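Local coordinates for racemase, putative (Roseobacter denitrificans, PDB 3TCS), which is a putative racemase of the mandelate racemase/muconate lactonizing enzyme family, possibly with hydro-lyase activity, that binds magnesium and D-alanine, at residues 145-158 / 184-197. Sequence-based numbering, arbitrary orientation.
Sequences ITPRDEAERLKRLR and RTEEIIPTMRRELG
R184 grips the backbone carbonyl of I145 side-on: its NH2 lies 2.9 Å from I145 O, and its NE makes a longer bond to the same oxygen, which sits at the edge of the guanidinium. With CG anti to the backbone N (chi1 -177°) and the chain extended as far as NE, the arginine reaches from the first turn of helix 184-196 to the loop just before helix 147-158. NH2 also donates to a water that in turn donates to E150 OE1, an oxygen held as well by S140, while NH1 bonds R169 O. A leucine in place of R184 would probably leave I145 O without its two donors and the residues leading into helix 147-158 less firmly held. At the other end R158, bent at chi3 (71°), brings NH1 to 2.9 Å from L196 O in a weak bond, and K155 makes a long salt bridge to E195, with 3.9 Å between NZ and OE1.

Between these ends the packing is knobs-into-holes. P147 lays CB and CG against E187 and I188 (CG 3.9 Å from I188 CB); proline suits a first turn, where its missing N-H would find no helical acceptor. The axes of the two helical segments come within 9.4 Å where small A151 faces M192 and E195, its CB 3.7 Å from E195 CB, and flexible M192 bends its CE tightly against L154 CD1. L196's CB bond points away, yet its forked end fills a hole, CD1 3.7 Å from K155 CA and CD2 near A151 O. Crossing at -29°, these are neighbouring outer helices of the TIM barrel, following strands 132-139 and 165-169, as in the enolase superfamily.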
loop_
_atom_site.group_PDB
_atom_site.type_symbol
_atom_site.label_atom_id
_atom_site.label_comp_id
_atom_site.label_asym_id
_atom_site.label_seq_id
_atom_site.Cartn_x
_atom_site.Cartn_y
_atom_site.Cartn_z
ATOM N N ILE B 145 -3.298 30.301 3.821
ATOM C CA ILE B 145 -2.503 31.517 3.852
ATOM C C ILE B 145 -2.997 32.293 2.644
ATOM O O ILE B 145 -3.150 31.731 1.564
ATOM C CB ILE B 145 -0.981 31.224 3.732
ATOM C CG1 ILE B 145 -0.196 32.531 3.849
ATOM C CG2 ILE B 145 -0.673 30.522 2.416
ATOM C CD1 ILE B 145 1.311 32.365 3.757
ATOM N N THR B 146 -3.285 33.573 2.827
ATOM C CA THR B 146 -3.784 34.372 1.720
ATOM C C THR B 146 -2.699 34.590 0.675
ATOM O O THR B 146 -1.507 34.557 0.985
ATOM C CB THR B 146 -4.268 35.752 2.195
ATOM O OG1 THR B 146 -3.151 36.494 2.697
ATOM C CG2 THR B 146 -5.312 35.608 3.295
ATOM N N PRO B 147 -3.100 34.799 -0.585
ATOM C CA PRO B 147 -2.117 35.029 -1.645
ATOM C C PRO B 147 -1.204 36.202 -1.298
ATOM O O PRO B 147 -0.017 36.193 -1.618
ATOM C CB PRO B 147 -2.996 35.312 -2.860
ATOM C CG PRO B 147 -4.140 34.369 -2.637
ATOM C CD PRO B 147 -4.439 34.561 -1.154
ATOM N N ARG B 148 -1.764 37.206 -0.627
ATOM C CA ARG B 148 -1.000 38.391 -0.249
ATOM C C ARG B 148 0.107 38.069 0.742
ATOM O O ARG B 148 1.247 38.488 0.556
ATOM C CB ARG B 148 -1.927 39.458 0.341
ATOM C CG ARG B 148 -1.246 40.800 0.596
ATOM C CD ARG B 148 -2.244 41.852 1.078
ATOM N NE ARG B 148 -1.646 43.184 1.163
ATOM C CZ ARG B 148 -1.394 43.968 0.115
ATOM N NH1 ARG B 148 -1.692 43.566 -1.114
ATOM N NH2 ARG B 148 -0.832 45.157 0.296
ATOM N N ASP B 149 -0.223 37.331 1.799
ATOM C CA ASP B 149 0.781 36.972 2.792
ATOM C C ASP B 149 1.785 35.974 2.242
ATOM O O ASP B 149 2.952 35.981 2.630
ATOM C CB ASP B 149 0.117 36.409 4.051
ATOM C CG ASP B 149 -0.592 37.480 4.856
ATOM O OD1 ASP B 149 -0.272 38.667 4.648
ATOM O OD2 ASP B 149 -1.454 37.139 5.695
ATOM N N GLU B 150 1.328 35.115 1.337
ATOM C CA GLU B 150 2.201 34.118 0.723
ATOM C C GLU B 150 3.267 34.823 -0.113
ATOM O O GLU B 150 4.458 34.537 0.005
ATOM C CB GLU B 150 1.390 33.176 -0.176
ATOM C CG GLU B 150 2.237 32.128 -0.897
ATOM C CD GLU B 150 2.578 30.929 -0.026
ATOM O OE1 GLU B 150 1.931 29.873 -0.188
ATOM O OE2 GLU B 150 3.490 31.035 0.821
ATOM N N ALA B 151 2.834 35.747 -0.964
ATOM C CA ALA B 151 3.763 36.487 -1.807
ATOM C C ALA B 151 4.740 37.279 -0.949
ATOM O O ALA B 151 5.928 37.344 -1.247
ATOM C CB ALA B 151 2.993 37.432 -2.733
ATOM N N GLU B 152 4.234 37.872 0.125
ATOM C CA GLU B 152 5.059 38.679 1.012
ATOM C C GLU B 152 6.189 37.877 1.649
ATOM O O GLU B 152 7.347 38.293 1.615
ATOM C CB GLU B 152 4.181 39.322 2.096
ATOM C CG GLU B 152 4.926 40.231 3.064
ATOM C CD GLU B 152 3.987 41.042 3.954
ATOM O OE1 GLU B 152 3.085 40.445 4.583
ATOM O OE2 GLU B 152 4.157 42.280 4.023
ATOM N N ARG B 153 5.872 36.719 2.219
ATOM C CA ARG B 153 6.920 35.926 2.849
ATOM C C ARG B 153 7.896 35.339 1.830
ATOM O O ARG B 153 9.087 35.211 2.107
ATOM C CB ARG B 153 6.321 34.811 3.722
ATOM C CG ARG B 153 5.610 33.687 2.982
ATOM C CD ARG B 153 5.371 32.505 3.932
ATOM N NE ARG B 153 4.741 31.368 3.267
ATOM C CZ ARG B 153 4.549 30.178 3.834
ATOM N NH1 ARG B 153 4.940 29.956 5.083
ATOM N NH2 ARG B 153 3.963 29.206 3.147
ATOM N N LEU B 154 7.406 34.991 0.645
ATOM C CA LEU B 154 8.287 34.425 -0.373
ATOM C C LEU B 154 9.188 35.500 -0.982
ATOM O O LEU B 154 10.342 35.236 -1.331
ATOM C CB LEU B 154 7.458 33.730 -1.456
ATOM C CG LEU B 154 6.715 32.484 -0.952
ATOM C CD1 LEU B 154 6.004 31.795 -2.117
ATOM C CD2 LEU B 154 7.714 31.526 -0.308
ATOM N N LYS B 155 8.660 36.712 -1.111
ATOM C CA LYS B 155 9.441 37.817 -1.656
ATOM C C LYS B 155 10.597 38.123 -0.704
ATOM O O LYS B 155 11.708 38.418 -1.136
ATOM C CB LYS B 155 8.557 39.057 -1.830
ATOM C CG LYS B 155 9.227 40.195 -2.589
ATOM C CD LYS B 155 8.268 41.366 -2.788
ATOM C CE LYS B 155 8.889 42.419 -3.695
ATOM N NZ LYS B 155 7.938 43.519 -3.994
ATOM N N ARG B 156 10.340 38.049 0.597
ATOM C CA ARG B 156 11.394 38.316 1.563
ATOM C C ARG B 156 12.472 37.237 1.491
ATOM O O ARG B 156 13.656 37.531 1.628
ATOM C CB ARG B 156 10.802 38.426 2.971
ATOM C CG ARG B 156 9.918 39.659 3.087
ATOM C CD ARG B 156 9.331 39.880 4.470
ATOM N NE ARG B 156 8.540 41.110 4.481
ATOM C CZ ARG B 156 7.804 41.527 5.505
ATOM N NH1 ARG B 156 7.748 40.811 6.621
ATOM N NH2 ARG B 156 7.124 42.664 5.411
ATOM N N LEU B 157 12.062 35.995 1.253
ATOM C CA LEU B 157 13.021 34.900 1.142
ATOM C C LEU B 157 13.817 35.043 -0.152
ATOM O O LEU B 157 14.983 34.664 -0.219
ATOM C CB LEU B 157 12.295 33.554 1.169
ATOM C CG LEU B 157 11.724 33.180 2.537
ATOM C CD1 LEU B 157 10.673 32.083 2.392
ATOM C CD2 LEU B 157 12.865 32.740 3.446
ATOM N N ARG B 158 13.181 35.591 -1.181
ATOM C CA ARG B 158 13.850 35.800 -2.458
ATOM C C ARG B 158 15.016 36.753 -2.219
ATOM O O ARG B 158 16.135 36.512 -2.671
ATOM C CB ARG B 158 12.881 36.427 -3.466
ATOM C CG ARG B 158 13.495 36.749 -4.820
ATOM C CD ARG B 158 12.616 37.716 -5.611
ATOM N NE ARG B 158 12.652 39.057 -5.031
ATOM C CZ ARG B 158 11.899 40.077 -5.431
ATOM N NH1 ARG B 158 11.030 39.927 -6.422
ATOM N NH2 ARG B 158 12.023 41.255 -4.838
ATOM N N ARG B 184 -9.431 31.691 -4.575
ATOM C CA ARG B 184 -8.056 31.725 -4.091
ATOM C C ARG B 184 -7.032 31.434 -5.190
ATOM O O ARG B 184 -6.033 32.138 -5.315
ATOM C CB ARG B 184 -7.849 30.736 -2.942
ATOM C CG ARG B 184 -6.432 30.800 -2.372
ATOM C CD ARG B 184 -6.240 29.874 -1.187
ATOM N NE ARG B 184 -4.919 30.049 -0.586
ATOM C CZ ARG B 184 -3.787 29.588 -1.111
ATOM N NH1 ARG B 184 -3.805 28.914 -2.253
ATOM N NH2 ARG B 184 -2.635 29.808 -0.499
ATOM N N THR B 185 -7.278 30.402 -5.988
ATOM C CA THR B 185 -6.343 30.043 -7.052
ATOM C C THR B 185 -6.256 31.132 -8.117
ATOM O O THR B 185 -5.165 31.452 -8.599
ATOM C CB THR B 185 -6.736 28.707 -7.707
ATOM O OG1 THR B 185 -6.727 27.676 -6.711
ATOM C CG2 THR B 185 -5.744 28.339 -8.811
ATOM N N GLU B 186 -7.403 31.701 -8.482
ATOM C CA GLU B 186 -7.442 32.766 -9.474
ATOM C C GLU B 186 -6.614 33.966 -9.015
ATOM O O GLU B 186 -6.000 34.655 -9.827
ATOM C CB GLU B 186 -8.886 33.221 -9.726
ATOM C CG GLU B 186 -9.720 32.295 -10.603
ATOM C CD GLU B 186 -10.253 31.077 -9.871
ATOM O OE1 GLU B 186 -10.034 30.952 -8.646
ATOM O OE2 GLU B 186 -10.907 30.241 -10.532
ATOM N N GLU B 187 -6.595 34.213 -7.710
ATOM C CA GLU B 187 -5.842 35.339 -7.169
ATOM C C GLU B 187 -4.355 35.058 -6.973
ATOM O O GLU B 187 -3.512 35.894 -7.290
ATOM C CB GLU B 187 -6.441 35.789 -5.829
ATOM C CG GLU B 187 -5.554 36.770 -5.071
ATOM C CD GLU B 187 -6.159 37.228 -3.758
ATOM O OE1 GLU B 187 -6.932 36.459 -3.148
ATOM O OE2 GLU B 187 -5.843 38.353 -3.324
ATOM N N ILE B 188 -4.031 33.875 -6.465
ATOM C CA ILE B 188 -2.640 33.549 -6.190
ATOM C C ILE B 188 -1.732 33.508 -7.419
ATOM O O ILE B 188 -0.558 33.867 -7.332
ATOM C CB ILE B 188 -2.540 32.210 -5.397
ATOM C CG1 ILE B 188 -1.230 32.166 -4.611
ATOM C CG2 ILE B 188 -2.644 31.024 -6.342
ATOM C CD1 ILE B 188 -1.155 31.015 -3.611
ATOM N N ILE B 189 -2.268 33.102 -8.567
ATOM C CA ILE B 189 -1.452 33.015 -9.774
ATOM C C ILE B 189 -0.876 34.368 -10.199
ATOM O O ILE B 189 0.342 34.520 -10.281
ATOM C CB ILE B 189 -2.246 32.348 -10.921
ATOM C CG1 ILE B 189 -2.536 30.890 -10.536
ATOM C CG2 ILE B 189 -1.466 32.423 -12.223
ATOM C CD1 ILE B 189 -3.362 30.127 -11.549
ATOM N N PRO B 190 -1.731 35.369 -10.479
ATOM C CA PRO B 190 -1.171 36.664 -10.874
ATOM C C PRO B 190 -0.408 37.338 -9.731
ATOM O O PRO B 190 0.571 38.037 -9.970
ATOM C CB PRO B 190 -2.404 37.469 -11.300
ATOM C CG PRO B 190 -3.520 36.853 -10.506
ATOM C CD PRO B 190 -3.200 35.376 -10.590
ATOM N N THR B 191 -0.852 37.120 -8.495
ATOM C CA THR B 191 -0.188 37.722 -7.338
ATOM C C THR B 191 1.274 37.303 -7.230
ATOM O O THR B 191 2.142 38.129 -6.953
ATOM C CB THR B 191 -0.911 37.365 -6.010
ATOM O OG1 THR B 191 -2.204 37.980 -5.989
ATOM C CG2 THR B 191 -0.113 37.863 -4.810
ATOM N N MET B 192 1.555 36.022 -7.436
ATOM C CA MET B 192 2.939 35.556 -7.358
ATOM C C MET B 192 3.802 36.173 -8.463
ATOM O O MET B 192 4.924 36.615 -8.212
ATOM C CB MET B 192 2.993 34.030 -7.438
ATOM C CG MET B 192 2.522 33.335 -6.165
ATOM S SD MET B 192 3.476 33.861 -4.720
ATOM C CE MET B 192 5.074 33.172 -5.162
ATOM N N ARG B 193 3.284 36.217 -9.684
ATOM C CA ARG B 193 4.058 36.798 -10.773
ATOM C C ARG B 193 4.295 38.290 -10.546
ATOM O O ARG B 193 5.396 38.800 -10.771
ATOM C CB ARG B 193 3.358 36.590 -12.117
ATOM C CG ARG B 193 4.098 37.259 -13.273
ATOM C CD ARG B 193 5.552 36.795 -13.328
ATOM N NE ARG B 193 5.644 35.423 -13.809
ATOM C CZ ARG B 193 6.713 34.642 -13.693
ATOM N NH1 ARG B 193 7.816 35.082 -13.094
ATOM N NH2 ARG B 193 6.674 33.411 -14.187
ATOM N N ARG B 194 3.260 38.991 -10.095
ATOM C CA ARG B 194 3.379 40.421 -9.840
ATOM C C ARG B 194 4.387 40.719 -8.743
ATOM O O ARG B 194 5.284 41.541 -8.915
ATOM C CB ARG B 194 2.028 41.011 -9.421
ATOM C CG ARG B 194 2.114 42.477 -9.030
ATOM C CD ARG B 194 0.790 43.033 -8.521
ATOM N NE ARG B 194 0.332 42.393 -7.290
ATOM C CZ ARG B 194 -0.737 41.606 -7.209
ATOM N NH1 ARG B 194 -1.461 41.355 -8.289
ATOM N NH2 ARG B 194 -1.095 41.081 -6.044
ATOM N N GLU B 195 4.234 40.036 -7.614
ATOM C CA GLU B 195 5.093 40.266 -6.462
ATOM C C GLU B 195 6.510 39.717 -6.530
ATOM O O GLU B 195 7.435 40.364 -6.043
ATOM C CB GLU B 195 4.404 39.747 -5.198
ATOM C CG GLU B 195 3.090 40.450 -4.864
ATOM C CD GLU B 195 3.251 41.953 -4.719
ATOM O OE1 GLU B 195 4.218 42.391 -4.057
ATOM O OE2 GLU B 195 2.406 42.698 -5.259
ATOM N N LEU B 196 6.689 38.533 -7.111
ATOM C CA LEU B 196 8.022 37.936 -7.199
ATOM C C LEU B 196 8.826 38.374 -8.425
ATOM O O LEU B 196 10.040 38.159 -8.491
ATOM C CB LEU B 196 7.921 36.408 -7.150
ATOM C CG LEU B 196 7.721 35.766 -5.767
ATOM C CD1 LEU B 196 8.929 36.074 -4.887
ATOM C CD2 LEU B 196 6.456 36.283 -5.118
ATOM N N GLY B 197 8.152 38.977 -9.400
ATOM C CA GLY B 197 8.846 39.456 -10.581
ATOM C C GLY B 197 8.931 38.493 -11.746
ATOM O O GLY B 197 8.594 37.316 -11.624
HETATM O O HOH W 1 -4.629 38.000 -0.559
HETATM O O HOH W 2 -0.031 28.586 -1.201
#